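Local coordinates for methyltransferase-like protein 5 (Pyrococcus horikoshii, PDB 1WY7) that binds S-adenosyl-L-homocysteine and is probably an S-adenosylmethionine-dependent methyltransferase that acts on RNA, at residues 45-50 and 143-148; 58-63 and 89-94; 100-103 and 108-111; 136-141 and 198-203; 157-162 and 167-172. All blocks are in the same frame, centred on the assembly; numbering follows the deposited sequence.

Overall arrangement
All five contacts belong to one Rossmann-like methyltransferase sheet and the helices and loops around it. Contacts 2 and 4 are buried but lie on opposite sides of the chain's centre: contact 2 joins the cofactor loop to a helix end by a polar amide-to-carbonyl bond, whereas contact 4 is a purely aromatic join of helix and sheet. Contacts 1, 3 and 5 are only partly buried. Contact 1 hides a tyrosine-aspartate bond, contact 3 pairs a phenylalanine of an edge strand with one of the following loop, and contact 5, at the other edge, relies on a backbone bond and waters. Contacts 1, 4 and 5 touch one another through strands 143-149, 191-202 and 167-179, and Phe-109 of contact 3 reaches helix 131-140 of contact 4.

Contact 1: 45-50 and 143-148; sequences LGDIEG and VVYSIH
Asp-47 and Val-143 bring the two backbones nearest, yet their CA atoms remain 8.0 Å apart, so side chains alone make the contact. Segment 45-50 links helix 32-44 to strand 52-56, while 143-148 runs as a strand. Gly-46 closes the helix in a Schellman motif; its positive phi (78°) is easily reached by a residue without a side chain. Beyond it Asp-47 points toward the strand, and Val-143 and Tyr-145, alternate residues of that strand, point back. The Tyr-145 hydroxyl donates to the carboxylate, with a very short 2.5 Å between OH and Asp-47 OD1. That oxygen lies at the edge of the ring and near its plane, although carboxylate and ring planes are turned 70° apart. With CG of Asp-47 set beside its own backbone N (chi1 -75°), OD1 also comes against Val-143 CG1, at 3.3 Å. Leu-45 adds an apolar flank, its CD1 3.8 Å from Tyr-145 OH. A tyrosine suits the strand position because it is long enough to span the gap and ends in a donor. Arg-199 of strand 191-202 completes the cluster, with a salt bridge to Asp-47 OD1 and a hydrogen bond to Tyr-145 OH; its charge probably helps to keep the buried aspartate ionised. The cluster ties a helix-to-strand connection of the Rossmann-like methyltransferase fold to the start of a parallel strand, away from the cofactor.

Contact 2: 58-63 and 89-94; sequences AGTGVL and IENLGE. With SAH (S-adenosyl-L-homocysteine), chain E.
The carboxamide of Asn-91 has Thr-60 O at its edge, only 7° out of the amide plane, and ND2 donates to that oxygen over 2.9 Å in a nearly straight bond (168°), though tilted from the carbonyl plane. CG of Asn-91 lies anti to its carbonyl carbon (chi1 -80°), which carries the amide to the loop. At the same amide's OD1, the backbone N of Lys-16 supplies a hydrogen bond, which should fix which way round the amide sits. An alanine here would lose both bonds and is likely to leave the Thr-60 carbonyl and the Lys-16 N-H without their mate, letting the loop shift. Segment 58-63 is the glycine-rich cofactor loop of the methyltransferase fold, with a type II' turn from Ala-58 to Gly-61. Gly-61 has to be small, since a CB there would press on the preceding carbonyl oxygen and point at Leu-92, whose CD2 already lies 3.9 Å from Gly-61 O. The loop also receives the homocysteine end of SAH: Val-62 N donates to SAH O over 2.8 Å, and SAH N makes a weak bond to Thr-60 OG1. Leu-92, following helix 82-91, touches Tyr-65 of helix 62-69, Cys-77 of strand 74-79 and Phe-99 of strand 99-103.

Contact 3: 100-103 and 108-111; sequences KVFI and EFNS
Phe-102 and Phe-109 form the close-packed part of this contact, an edge-to-face pair with centroids 5.5 Å apart and planes inclined at 60°. The edge of Phe-109 is turned to the face of Phe-102, bringing Phe-109 CD2 to 3.8 Å from Phe-102 CG. Over the same ring, Phe-109 CB makes a CH-pi contact, 4.1 Å from the Phe-102 centroid. Both side chains hold CG anti to the backbone N (chi1 174° in each), which turns the two rings toward each other between strand and loop. The tip of Phe-102 is still met closely by the loop backbone, CZ lying 3.8 Å from Phe-109 N. The looser, solvent side lies in the exposed side chains: Glu-108 runs on past the ring, its carboxylate making a weak hydrogen bond to the N of Asp-105, and Asn-110 ND2 donates to Glu-108 O over 3.1 Å in a bent bond (137°), from above the carbonyl plane. A serine in place of Phe-102 would probably open a gap over Phe-109 and leave its CB and ring edge without an aromatic face to rest on. Asp-105 and Val-106 hydrogen-bond SAH, so the pair closes the base of a cofactor-binding loop after a parallel strand, a recurrent feature of Rossmann-like methyltransferases.

Contact 4: 136-141 and 198-203; sequences KAFEIS and YRFSKV
Phe-138 and Phe-200 build a T-shaped aromatic pair through which helix 131-140 packs on one face of the sheet. The stem is Phe-138, whose edge is directed at the face of Phe-200; centroids are 5.4 Å apart and the planes stand at 83°, close to perpendicular. Two atoms of the edge do the touching: CE2 comes to 3.9 Å from Phe-200 CG and 4.0 Å from Phe-200 CB, while CZ is poised 4.1 Å above the plane of the Phe-200 ring, over its centre. With CG of Phe-200 anti to its carbonyl carbon (chi1 -58°), the ring presents its flat side to the helix. In the alpha/beta methyltransferase fold this helix precedes strand 143-149, and strand 191-202 lies antiparallel beside that strand, joined to it by backbone bonds between Phe-200 and Val-144. Large, flat, wholly apolar side chains suit a buried helix-to-sheet seam in which no polar group need be satisfied. Phe-138 is also stacked with Phe-167 and touches Ser-162, and Phe-200 meets Ile-158, so helix 152-164 and strand 167-179 share the same aromatic patch. At another side of the helix, Lys-136 reaches along one turn to a salt bridge with Glu-139, NZ to OE1 a very short 2.5 Å. Its ammonium group has a further hydrogen bond to the carbonyl oxygen of Phe-109.

Contact 5: 157-162 and 167-172; sequences FIEKFS and FVVTHR
Ser-162 and Phe-167 join helix and strand by a backbone hydrogen bond: Phe-167 N donates to Ser-162 O over 2.8 Å at 155°. Here the backbones are nearest, CA to CA 4.9 Å, and a small serine suits the confined corner, its CB only 4.1 Å from Phe-167 CB. From this corner the segments diverge; the axes of helix 157-162 and strand 167-172 make 136°, N to C. The next interaction is side-chain packing. Val-169 points toward the helix, and the carboxylate end of Glu-159 comes across it at about a right angle, OE1 lying 3.1 Å from CG2 of Val-169. The glutamate gets there because its chain bends at chi2 (72°), which brings the end back to the strand. Water supplies the third kind. One water donates to Glu-159 OE2 and accepts from Arg-172 NH2, 2.8 Å from each, so the opposite charges, 5.2 Å apart between those two atoms, are linked through solvent rather than by direct contact. A second water accepts from Val-169 N; its approach to Glu-159 OE1 is too short to be relied on. Farther along, a classic beta bulge sets Thr-170 and His-171 opposite Arg-199 of the adjoining strand. Strand 167-179 is the outermost of the sheet on this side, paired antiparallel with 191-202, and helix 152-164 packs against both strands and helix 131-140, with Ile-158 meeting Tyr-198 and Leu-134.

Contact 1: 45-50 and 143-148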
# COMPACT_ATOMS: atom_id res chain seq x y z
N LEU A 45 -11.61 6.13 9.78
CA LEU A 45 -11.90 7.48 9.32
C LEU A 45 -12.96 7.48 8.23
O LEU A 45 -13.27 8.52 7.66
CB LEU A 45 -10.61 8.14 8.82
CG LEU A 45 -9.60 8.42 9.95
CD1 LEU A 45 -8.24 8.84 9.39
CD2 LEU A 45 -10.17 9.49 10.85
N GLY A 46 -13.53 6.31 7.95
CA GLY A 46 -14.54 6.20 6.92
C GLY A 46 -13.96 6.20 5.51
O GLY A 46 -14.67 6.50 4.56
N ASP A 47 -12.68 5.85 5.38
CA ASP A 47 -12.03 5.82 4.07
C ASP A 47 -11.89 4.43 3.43
O ASP A 47 -11.03 4.22 2.56
CB ASP A 47 -10.64 6.47 4.18
CG ASP A 47 -10.71 8.00 4.28
OD1 ASP A 47 -9.69 8.62 4.62
OD2 ASP A 47 -11.79 8.57 4.02
N ILE A 48 -12.72 3.48 3.85
CA ILE A 48 -12.64 2.13 3.29
C ILE A 48 -14.00 1.57 2.89
O ILE A 48 -14.22 1.20 1.74
CB ILE A 48 -12.01 1.11 4.28
CG1 ILE A 48 -10.52 1.40 4.47
CG2 ILE A 48 -12.19 -0.32 3.76
CD1 ILE A 48 -9.70 1.24 3.20
N GLU A 49 -14.90 1.52 3.86
CA GLU A 49 -16.22 0.96 3.64
C GLU A 49 -17.01 1.63 2.52
O GLU A 49 -17.26 2.83 2.56
CB GLU A 49 -17.00 1.04 4.95
CG GLU A 49 -18.24 0.18 4.99
CD GLU A 49 -18.80 0.08 6.39
OE1 GLU A 49 -19.76 -0.70 6.59
OE2 GLU A 49 -18.27 0.79 7.29
N GLY A 50 -17.37 0.83 1.52
CA GLY A 50 -18.13 1.33 0.39
C GLY A 50 -17.35 2.19 -0.58
O GLY A 50 -17.93 2.80 -1.48
N VAL A 143 -7.68 11.25 -1.30
CA VAL A 143 -7.21 10.70 -0.03
C VAL A 143 -6.21 9.57 -0.30
O VAL A 143 -6.53 8.59 -0.96
CB VAL A 143 -8.37 10.14 0.84
CG1 VAL A 143 -7.80 9.56 2.14
CG2 VAL A 143 -9.38 11.24 1.16
N VAL A 144 -5.00 9.71 0.23
CA VAL A 144 -3.95 8.73 0.02
C VAL A 144 -3.34 8.20 1.32
O VAL A 144 -3.04 8.98 2.23
CB VAL A 144 -2.78 9.34 -0.81
CG1 VAL A 144 -1.65 8.34 -0.94
CG2 VAL A 144 -3.30 9.80 -2.16
N TYR A 145 -3.17 6.88 1.40
CA TYR A 145 -2.55 6.23 2.55
C TYR A 145 -1.30 5.54 2.01
O TYR A 145 -1.39 4.71 1.11
CB TYR A 145 -3.47 5.18 3.19
CG TYR A 145 -4.68 5.73 3.93
CD1 TYR A 145 -4.63 6.00 5.31
CD2 TYR A 145 -5.86 6.00 3.25
CE1 TYR A 145 -5.74 6.52 5.98
CE2 TYR A 145 -6.98 6.52 3.91
CZ TYR A 145 -6.91 6.78 5.27
OH TYR A 145 -8.02 7.31 5.90
N SER A 146 -0.14 5.87 2.56
CA SER A 146 1.09 5.28 2.10
C SER A 146 2.05 4.98 3.23
O SER A 146 1.85 5.41 4.36
CB SER A 146 1.77 6.20 1.08
OG SER A 146 2.87 5.54 0.46
N ILE A 147 3.09 4.21 2.92
CA ILE A 147 4.09 3.84 3.92
C ILE A 147 5.47 4.26 3.43
O ILE A 147 5.79 4.09 2.26
CB ILE A 147 4.07 2.31 4.17
CG1 ILE A 147 2.69 1.89 4.69
CG2 ILE A 147 5.15 1.94 5.16
CD1 ILE A 147 2.56 0.41 4.95
N HIS A 148 6.28 4.81 4.32
CA HIS A 148 7.62 5.26 3.96
C HIS A 148 8.57 5.13 5.13
O HIS A 148 8.15 4.99 6.28
CB HIS A 148 7.57 6.72 3.52
CG HIS A 148 6.71 6.96 2.32
ND1 HIS A 148 7.15 6.71 1.04
CD2 HIS A 148 5.42 7.34 2.22
CE1 HIS A 148 6.16 6.94 0.19
NE2 HIS A 148 5.10 7.32 0.88

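Contact 2: 58-63 and 89-94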
# COMPACT_ATOMS: atom_id res chain seq x y z
N ALA A 58 0.32 -3.43 -5.61
CA ALA A 58 -0.45 -4.45 -4.88
C ALA A 58 0.30 -5.72 -4.47
O ALA A 58 -0.06 -6.37 -3.48
CB ALA A 58 -1.71 -4.81 -5.67
N GLY A 59 1.32 -6.08 -5.24
CA GLY A 59 2.10 -7.27 -4.92
C GLY A 59 1.26 -8.53 -4.71
O GLY A 59 0.55 -8.97 -5.61
N THR A 60 1.35 -9.10 -3.50
CA THR A 60 0.59 -10.31 -3.17
C THR A 60 -0.84 -10.00 -2.75
O THR A 60 -1.63 -10.93 -2.56
CB THR A 60 1.24 -11.14 -2.03
OG1 THR A 60 1.31 -10.36 -0.83
CG2 THR A 60 2.63 -11.58 -2.43
N GLY A 61 -1.17 -8.72 -2.60
CA GLY A 61 -2.52 -8.35 -2.23
C GLY A 61 -2.87 -8.22 -0.75
O GLY A 61 -4.05 -8.23 -0.41
N VAL A 62 -1.89 -8.07 0.13
CA VAL A 62 -2.19 -7.95 1.56
C VAL A 62 -3.11 -6.76 1.85
O VAL A 62 -4.14 -6.92 2.51
CB VAL A 62 -0.91 -7.78 2.41
CG1 VAL A 62 -1.28 -7.47 3.85
CG2 VAL A 62 -0.06 -9.04 2.35
N LEU A 63 -2.74 -5.58 1.36
CA LEU A 63 -3.54 -4.38 1.58
C LEU A 63 -4.91 -4.49 0.92
O LEU A 63 -5.92 -4.06 1.48
CB LEU A 63 -2.81 -3.14 1.06
CG LEU A 63 -1.52 -2.75 1.79
CD1 LEU A 63 -1.01 -1.44 1.23
CD2 LEU A 63 -1.80 -2.61 3.30
N ILE A 89 -4.20 -13.01 -7.19
CA ILE A 89 -5.48 -13.59 -7.57
C ILE A 89 -5.90 -14.71 -6.63
O ILE A 89 -7.07 -14.82 -6.25
CB ILE A 89 -5.44 -14.15 -9.00
CG1 ILE A 89 -4.92 -13.07 -9.95
CG2 ILE A 89 -6.82 -14.62 -9.42
CD1 ILE A 89 -5.66 -11.78 -9.88
N GLU A 90 -4.95 -15.55 -6.25
CA GLU A 90 -5.28 -16.65 -5.36
C GLU A 90 -5.62 -16.12 -3.97
O GLU A 90 -6.58 -16.58 -3.35
CB GLU A 90 -4.12 -17.65 -5.27
CG GLU A 90 -4.58 -18.99 -4.71
CD GLU A 90 -3.43 -19.94 -4.47
OE1 GLU A 90 -2.59 -20.09 -5.38
OE2 GLU A 90 -3.38 -20.56 -3.37
N ASN A 91 -4.85 -15.14 -3.49
CA ASN A 91 -5.12 -14.58 -2.17
C ASN A 91 -6.50 -13.92 -2.06
O ASN A 91 -7.15 -14.04 -1.03
CB ASN A 91 -4.02 -13.57 -1.79
CG ASN A 91 -2.76 -14.24 -1.29
OD1 ASN A 91 -2.82 -15.31 -0.69
ND2 ASN A 91 -1.62 -13.61 -1.50
N LEU A 92 -6.93 -13.24 -3.12
CA LEU A 92 -8.24 -12.56 -3.12
C LEU A 92 -9.37 -13.45 -3.65
O LEU A 92 -10.45 -12.95 -3.99
CB LEU A 92 -8.19 -11.28 -3.96
CG LEU A 92 -7.18 -10.18 -3.62
CD1 LEU A 92 -7.63 -8.88 -4.30
CD2 LEU A 92 -7.09 -9.97 -2.14
N GLY A 93 -9.10 -14.75 -3.74
CA GLY A 93 -10.10 -15.68 -4.24
C GLY A 93 -11.50 -15.56 -3.65
O GLY A 93 -12.47 -15.71 -4.37
N GLU A 94 -11.61 -15.29 -2.36
CA GLU A 94 -12.92 -15.19 -1.73
C GLU A 94 -13.67 -13.89 -2.02
O GLU A 94 -14.82 -13.72 -1.62
CB GLU A 94 -12.77 -15.40 -0.23
CG GLU A 94 -11.58 -14.66 0.36
CD GLU A 94 -11.30 -15.06 1.79
OE1 GLU A 94 -12.18 -14.83 2.65
OE2 GLU A 94 -10.20 -15.59 2.05
N SAH E . 3.04 -7.50 -0.95
CA SAH E . 2.85 -6.08 -0.60
CB SAH E . 3.47 -5.25 -1.74
CG SAH E . 4.89 -5.03 -1.36
SD SAH E . 6.08 -4.15 -2.40
C SAH E . 1.38 -5.87 -0.38
O SAH E . 0.67 -6.89 -0.11
OXT SAH E . 1.00 -4.66 -0.50
C5' SAH E . 5.14 -3.24 -3.61
C4' SAH E . 5.03 -3.79 -5.05
O4' SAH E . 5.37 -2.73 -5.98
C3' SAH E . 6.01 -4.89 -5.44
O3' SAH E . 5.21 -6.09 -5.41
C2' SAH E . 6.44 -4.59 -6.89
O2' SAH E . 6.44 -5.59 -7.88
C1' SAH E . 5.60 -3.34 -7.22
N9 SAH E . 6.26 -2.39 -8.10
C8 SAH E . 7.58 -1.96 -8.14
N7 SAH E . 7.82 -1.07 -9.07
C5 SAH E . 6.59 -0.88 -9.68
C6 SAH E . 6.14 -0.04 -10.74
N6 SAH E . 6.98 0.81 -11.38
N1 SAH E . 4.83 -0.08 -11.14
C2 SAH E . 3.99 -0.92 -10.49
N3 SAH E . 4.29 -1.76 -9.47
C4 SAH E . 5.62 -1.69 -9.10

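Contact 3: 100-103 and 108-111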
# COMPACT_ATOMS: atom_id res chain seq x y z
N LYS A 100 -10.19 -5.70 -9.34
CA LYS A 100 -9.71 -5.67 -10.71
C LYS A 100 -8.19 -5.57 -10.67
O LYS A 100 -7.62 -5.08 -9.70
CB LYS A 100 -10.29 -4.48 -11.48
CG LYS A 100 -11.81 -4.56 -11.64
CD LYS A 100 -12.31 -3.63 -12.72
CE LYS A 100 -11.95 -2.19 -12.42
NZ LYS A 100 -12.62 -1.68 -11.20
N VAL A 101 -7.55 -6.05 -11.73
CA VAL A 101 -6.10 -6.01 -11.78
C VAL A 101 -5.54 -5.28 -12.98
O VAL A 101 -5.93 -5.53 -14.13
CB VAL A 101 -5.50 -7.42 -11.76
CG1 VAL A 101 -3.99 -7.35 -11.70
CG2 VAL A 101 -6.04 -8.18 -10.55
N PHE A 102 -4.63 -4.35 -12.71
CA PHE A 102 -3.97 -3.60 -13.77
C PHE A 102 -2.49 -3.96 -13.73
O PHE A 102 -1.76 -3.55 -12.82
CB PHE A 102 -4.15 -2.08 -13.61
CG PHE A 102 -3.35 -1.27 -14.61
CD1 PHE A 102 -2.03 -0.90 -14.34
CD2 PHE A 102 -3.90 -0.90 -15.84
CE1 PHE A 102 -1.28 -0.17 -15.26
CE2 PHE A 102 -3.16 -0.18 -16.78
CZ PHE A 102 -1.84 0.19 -16.49
N ILE A 103 -2.07 -4.74 -14.71
CA ILE A 103 -0.68 -5.17 -14.81
C ILE A 103 0.07 -4.20 -15.72
O ILE A 103 -0.11 -4.21 -16.94
CB ILE A 103 -0.58 -6.57 -15.42
CG1 ILE A 103 -1.48 -7.54 -14.66
CG2 ILE A 103 0.89 -7.04 -15.42
CD1 ILE A 103 -1.42 -8.95 -15.20
N GLU A 108 1.30 4.29 -15.69
CA GLU A 108 0.40 4.09 -16.82
C GLU A 108 -1.07 3.92 -16.43
O GLU A 108 -1.95 4.00 -17.28
CB GLU A 108 0.88 2.92 -17.67
CG GLU A 108 2.30 3.14 -18.20
CD GLU A 108 2.80 2.00 -19.07
OE1 GLU A 108 2.98 0.87 -18.55
OE2 GLU A 108 3.01 2.24 -20.28
N PHE A 109 -1.31 3.70 -15.15
CA PHE A 109 -2.66 3.53 -14.62
C PHE A 109 -3.28 4.92 -14.48
O PHE A 109 -2.64 5.85 -14.00
CB PHE A 109 -2.57 2.82 -13.25
CG PHE A 109 -3.88 2.71 -12.51
CD1 PHE A 109 -4.13 3.50 -11.39
CD2 PHE A 109 -4.87 1.82 -12.94
CE1 PHE A 109 -5.34 3.39 -10.70
CE2 PHE A 109 -6.08 1.71 -12.25
CZ PHE A 109 -6.31 2.50 -11.13
N ASN A 110 -4.53 5.09 -14.91
CA ASN A 110 -5.14 6.40 -14.78
C ASN A 110 -6.66 6.39 -14.68
O ASN A 110 -7.37 6.98 -15.49
CB ASN A 110 -4.69 7.34 -15.91
CG ASN A 110 -5.07 6.83 -17.27
OD1 ASN A 110 -5.86 7.45 -17.97
ND2 ASN A 110 -4.50 5.69 -17.66
N SER A 111 -7.16 5.70 -13.66
CA SER A 111 -8.58 5.62 -13.39
C SER A 111 -8.77 6.33 -12.07
O SER A 111 -8.02 6.10 -11.12
CB SER A 111 -9.04 4.16 -13.23
OG SER A 111 -8.76 3.41 -14.39

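Contact 4: 136-141 and 198-203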
# COMPACT_ATOMS: atom_id res chain seq x y z
N LYS A 136 1.21 9.47 -8.98
CA LYS A 136 -0.01 8.82 -9.45
C LYS A 136 -1.12 8.87 -8.39
O LYS A 136 -2.26 9.19 -8.70
CB LYS A 136 0.29 7.37 -9.83
CG LYS A 136 -0.90 6.58 -10.32
CD LYS A 136 -1.54 7.25 -11.53
CE LYS A 136 -0.53 7.41 -12.67
NZ LYS A 136 -1.16 8.16 -13.78
N ALA A 137 -0.78 8.54 -7.15
CA ALA A 137 -1.76 8.56 -6.07
C ALA A 137 -2.40 9.95 -5.96
O ALA A 137 -3.62 10.08 -5.88
CB ALA A 137 -1.09 8.18 -4.72
N PHE A 138 -1.58 10.99 -5.97
CA PHE A 138 -2.10 12.35 -5.88
C PHE A 138 -2.97 12.71 -7.08
O PHE A 138 -3.93 13.47 -6.97
CB PHE A 138 -0.94 13.33 -5.75
CG PHE A 138 -0.18 13.19 -4.48
CD1 PHE A 138 1.17 13.50 -4.42
CD2 PHE A 138 -0.81 12.72 -3.33
CE1 PHE A 138 1.88 13.35 -3.24
CE2 PHE A 138 -0.11 12.56 -2.15
CZ PHE A 138 1.24 12.87 -2.10
N GLU A 139 -2.63 12.14 -8.22
CA GLU A 139 -3.34 12.37 -9.47
C GLU A 139 -4.74 11.73 -9.51
O GLU A 139 -5.70 12.37 -9.94
CB GLU A 139 -2.49 11.78 -10.60
CG GLU A 139 -2.76 12.31 -11.98
CD GLU A 139 -2.51 11.27 -13.07
OE1 GLU A 139 -1.54 10.49 -12.96
OE2 GLU A 139 -3.29 11.25 -14.05
N ILE A 140 -4.85 10.48 -9.06
CA ILE A 140 -6.13 9.77 -9.13
C ILE A 140 -7.06 9.78 -7.92
O ILE A 140 -8.18 9.29 -8.01
CB ILE A 140 -5.93 8.28 -9.52
CG1 ILE A 140 -5.19 7.52 -8.41
CG2 ILE A 140 -5.13 8.17 -10.81
CD1 ILE A 140 -5.18 6.00 -8.61
N SER A 141 -6.62 10.33 -6.80
CA SER A 141 -7.47 10.34 -5.61
C SER A 141 -7.30 11.60 -4.78
O SER A 141 -6.35 12.36 -4.98
CB SER A 141 -7.17 9.11 -4.74
OG SER A 141 -8.00 9.07 -3.59
N TYR A 198 1.42 7.18 6.41
CA TYR A 198 0.85 8.50 6.17
C TYR A 198 -0.56 8.47 5.63
O TYR A 198 -0.97 7.52 4.98
CB TYR A 198 1.66 9.28 5.12
CG TYR A 198 3.06 9.71 5.50
CD1 TYR A 198 4.14 8.83 5.38
CD2 TYR A 198 3.31 11.02 5.91
CE1 TYR A 198 5.44 9.26 5.66
CE2 TYR A 198 4.61 11.45 6.20
CZ TYR A 198 5.66 10.56 6.07
OH TYR A 198 6.93 10.97 6.40
N ARG A 199 -1.27 9.56 5.89
CA ARG A 199 -2.59 9.78 5.35
C ARG A 199 -2.51 11.19 4.78
O ARG A 199 -2.28 12.14 5.53
CB ARG A 199 -3.68 9.76 6.41
CG ARG A 199 -5.04 10.04 5.76
CD ARG A 199 -6.18 10.09 6.73
NE ARG A 199 -7.44 10.28 6.00
CZ ARG A 199 -7.96 11.46 5.70
NH1 ARG A 199 -9.11 11.52 5.03
NH2 ARG A 199 -7.36 12.59 6.09
N PHE A 200 -2.66 11.31 3.47
CA PHE A 200 -2.60 12.60 2.78
C PHE A 200 -4.03 12.97 2.37
O PHE A 200 -4.81 12.10 2.00
CB PHE A 200 -1.75 12.49 1.51
CG PHE A 200 -0.33 12.02 1.74
CD1 PHE A 200 0.67 12.92 2.05
CD2 PHE A 200 0.00 10.68 1.56
CE1 PHE A 200 1.99 12.51 2.18
CE2 PHE A 200 1.32 10.26 1.69
CZ PHE A 200 2.32 11.16 1.99
N SER A 201 -4.35 14.26 2.42
CA SER A 201 -5.67 14.73 2.03
C SER A 201 -5.49 15.93 1.10
O SER A 201 -4.66 16.81 1.38
CB SER A 201 -6.45 15.15 3.28
OG SER A 201 -7.78 15.52 2.96
N LYS A 202 -6.24 15.98 0.00
CA LYS A 202 -6.10 17.10 -0.94
C LYS A 202 -6.55 18.43 -0.33
O LYS A 202 -7.70 18.56 0.10
CB LYS A 202 -6.89 16.83 -2.23
CG LYS A 202 -6.65 17.89 -3.30
CD LYS A 202 -7.04 17.42 -4.69
CE LYS A 202 -6.38 18.31 -5.74
NZ LYS A 202 -6.64 17.85 -7.14
N VAL A 203 -5.65 19.41 -0.31
CA VAL A 203 -5.94 20.73 0.27
C VAL A 203 -7.28 21.27 -0.24
O VAL A 203 -7.49 21.41 -1.45
CB VAL A 203 -4.81 21.73 -0.03
CG1 VAL A 203 -5.14 23.08 0.58
CG2 VAL A 203 -3.50 21.21 0.53

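Contact 5: 157-162 and 167-172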
# COMPACT_ATOMS: atom_id res chain seq x y z
N PHE A 157 11.20 15.27 2.74
CA PHE A 157 10.80 15.17 1.34
C PHE A 157 9.31 14.91 1.18
O PHE A 157 8.63 15.63 0.44
CB PHE A 157 11.60 14.08 0.62
CG PHE A 157 11.01 13.71 -0.73
CD1 PHE A 157 10.24 12.55 -0.87
CD2 PHE A 157 11.20 14.52 -1.84
CE1 PHE A 157 9.67 12.22 -2.10
CE2 PHE A 157 10.64 14.20 -3.07
CZ PHE A 157 9.88 13.05 -3.20
N ILE A 158 8.80 13.89 1.85
CA ILE A 158 7.39 13.56 1.76
C ILE A 158 6.50 14.76 2.07
O ILE A 158 5.51 15.01 1.38
CB ILE A 158 7.04 12.41 2.71
CG1 ILE A 158 7.75 11.14 2.24
CG2 ILE A 158 5.53 12.18 2.73
CD1 ILE A 158 7.18 10.55 0.97
N GLU A 159 6.85 15.50 3.11
CA GLU A 159 6.06 16.66 3.52
C GLU A 159 6.10 17.73 2.42
O GLU A 159 5.08 18.34 2.09
CB GLU A 159 6.62 17.21 4.83
CG GLU A 159 5.56 17.70 5.80
CD GLU A 159 4.76 16.57 6.43
OE1 GLU A 159 3.53 16.71 6.50
OE2 GLU A 159 5.36 15.55 6.86
N LYS A 160 7.29 17.95 1.86
CA LYS A 160 7.46 18.95 0.80
C LYS A 160 6.85 18.51 -0.53
O LYS A 160 6.17 19.29 -1.19
CB LYS A 160 8.95 19.26 0.58
CG LYS A 160 9.50 20.36 1.49
CD LYS A 160 10.95 20.73 1.17
CE LYS A 160 11.91 19.60 1.51
NZ LYS A 160 13.35 19.97 1.32
N PHE A 161 7.08 17.26 -0.91
CA PHE A 161 6.55 16.75 -2.17
C PHE A 161 5.02 16.76 -2.21
O PHE A 161 4.42 17.20 -3.19
CB PHE A 161 7.07 15.33 -2.42
CG PHE A 161 6.81 14.82 -3.82
CD1 PHE A 161 5.67 14.08 -4.10
CD2 PHE A 161 7.72 15.05 -4.85
CE1 PHE A 161 5.45 13.56 -5.37
CE2 PHE A 161 7.51 14.54 -6.12
CZ PHE A 161 6.38 13.79 -6.38
N SER A 162 4.38 16.30 -1.14
CA SER A 162 2.93 16.28 -1.10
C SER A 162 2.37 17.70 -1.17
O SER A 162 1.36 17.95 -1.81
CB SER A 162 2.42 15.59 0.18
OG SER A 162 2.75 16.33 1.34
N PHE A 167 -1.36 18.47 -1.51
CA PHE A 167 -1.81 17.55 -0.46
C PHE A 167 -1.14 17.84 0.88
O PHE A 167 0.00 18.30 0.94
CB PHE A 167 -1.52 16.09 -0.85
CG PHE A 167 -2.50 15.52 -1.85
CD1 PHE A 167 -2.51 15.95 -3.17
CD2 PHE A 167 -3.44 14.57 -1.45
CE1 PHE A 167 -3.44 15.45 -4.08
CE2 PHE A 167 -4.38 14.07 -2.34
CZ PHE A 167 -4.38 14.51 -3.66
N VAL A 168 -1.87 17.57 1.95
CA VAL A 168 -1.35 17.77 3.29
C VAL A 168 -1.46 16.48 4.09
O VAL A 168 -2.41 15.71 3.93
CB VAL A 168 -2.12 18.85 4.05
CG1 VAL A 168 -1.56 20.20 3.72
CG2 VAL A 168 -3.59 18.77 3.70
N VAL A 169 -0.47 16.26 4.95
CA VAL A 169 -0.45 15.08 5.80
C VAL A 169 -1.40 15.36 6.97
O VAL A 169 -1.24 16.37 7.66
CB VAL A 169 0.98 14.83 6.36
CG1 VAL A 169 0.96 13.71 7.41
CG2 VAL A 169 1.91 14.46 5.21
N THR A 170 -2.39 14.50 7.17
CA THR A 170 -3.33 14.67 8.28
C THR A 170 -2.97 13.72 9.43
O THR A 170 -3.24 14.01 10.61
CB THR A 170 -4.78 14.40 7.85
OG1 THR A 170 -4.90 13.03 7.44
CG2 THR A 170 -5.19 15.31 6.71
N HIS A 171 -2.37 12.58 9.09
CA HIS A 171 -1.98 11.58 10.09
C HIS A 171 -0.67 10.94 9.69
O HIS A 171 -0.38 10.77 8.51
CB HIS A 171 -3.00 10.46 10.20
CG HIS A 171 -4.37 10.91 10.61
ND1 HIS A 171 -5.20 11.62 9.77
CD2 HIS A 171 -5.07 10.71 11.75
CE1 HIS A 171 -6.36 11.82 10.37
NE2 HIS A 171 -6.30 11.28 11.58
N ARG A 172 0.12 10.57 10.69
CA ARG A 172 1.38 9.89 10.46
C ARG A 172 1.62 9.01 11.68
O ARG A 172 1.83 9.51 12.78
CB ARG A 172 2.56 10.87 10.30
CG ARG A 172 3.88 10.17 9.93
CD ARG A 172 5.11 11.08 10.04
NE ARG A 172 5.56 11.19 11.42
CZ ARG A 172 6.46 12.08 11.85
NH1 ARG A 172 6.81 12.10 13.13
NH2 ARG A 172 7.01 12.94 11.01
O HOH W 1 6.77 13.66 8.33
O HOH W 2 1.73 17.99 5.44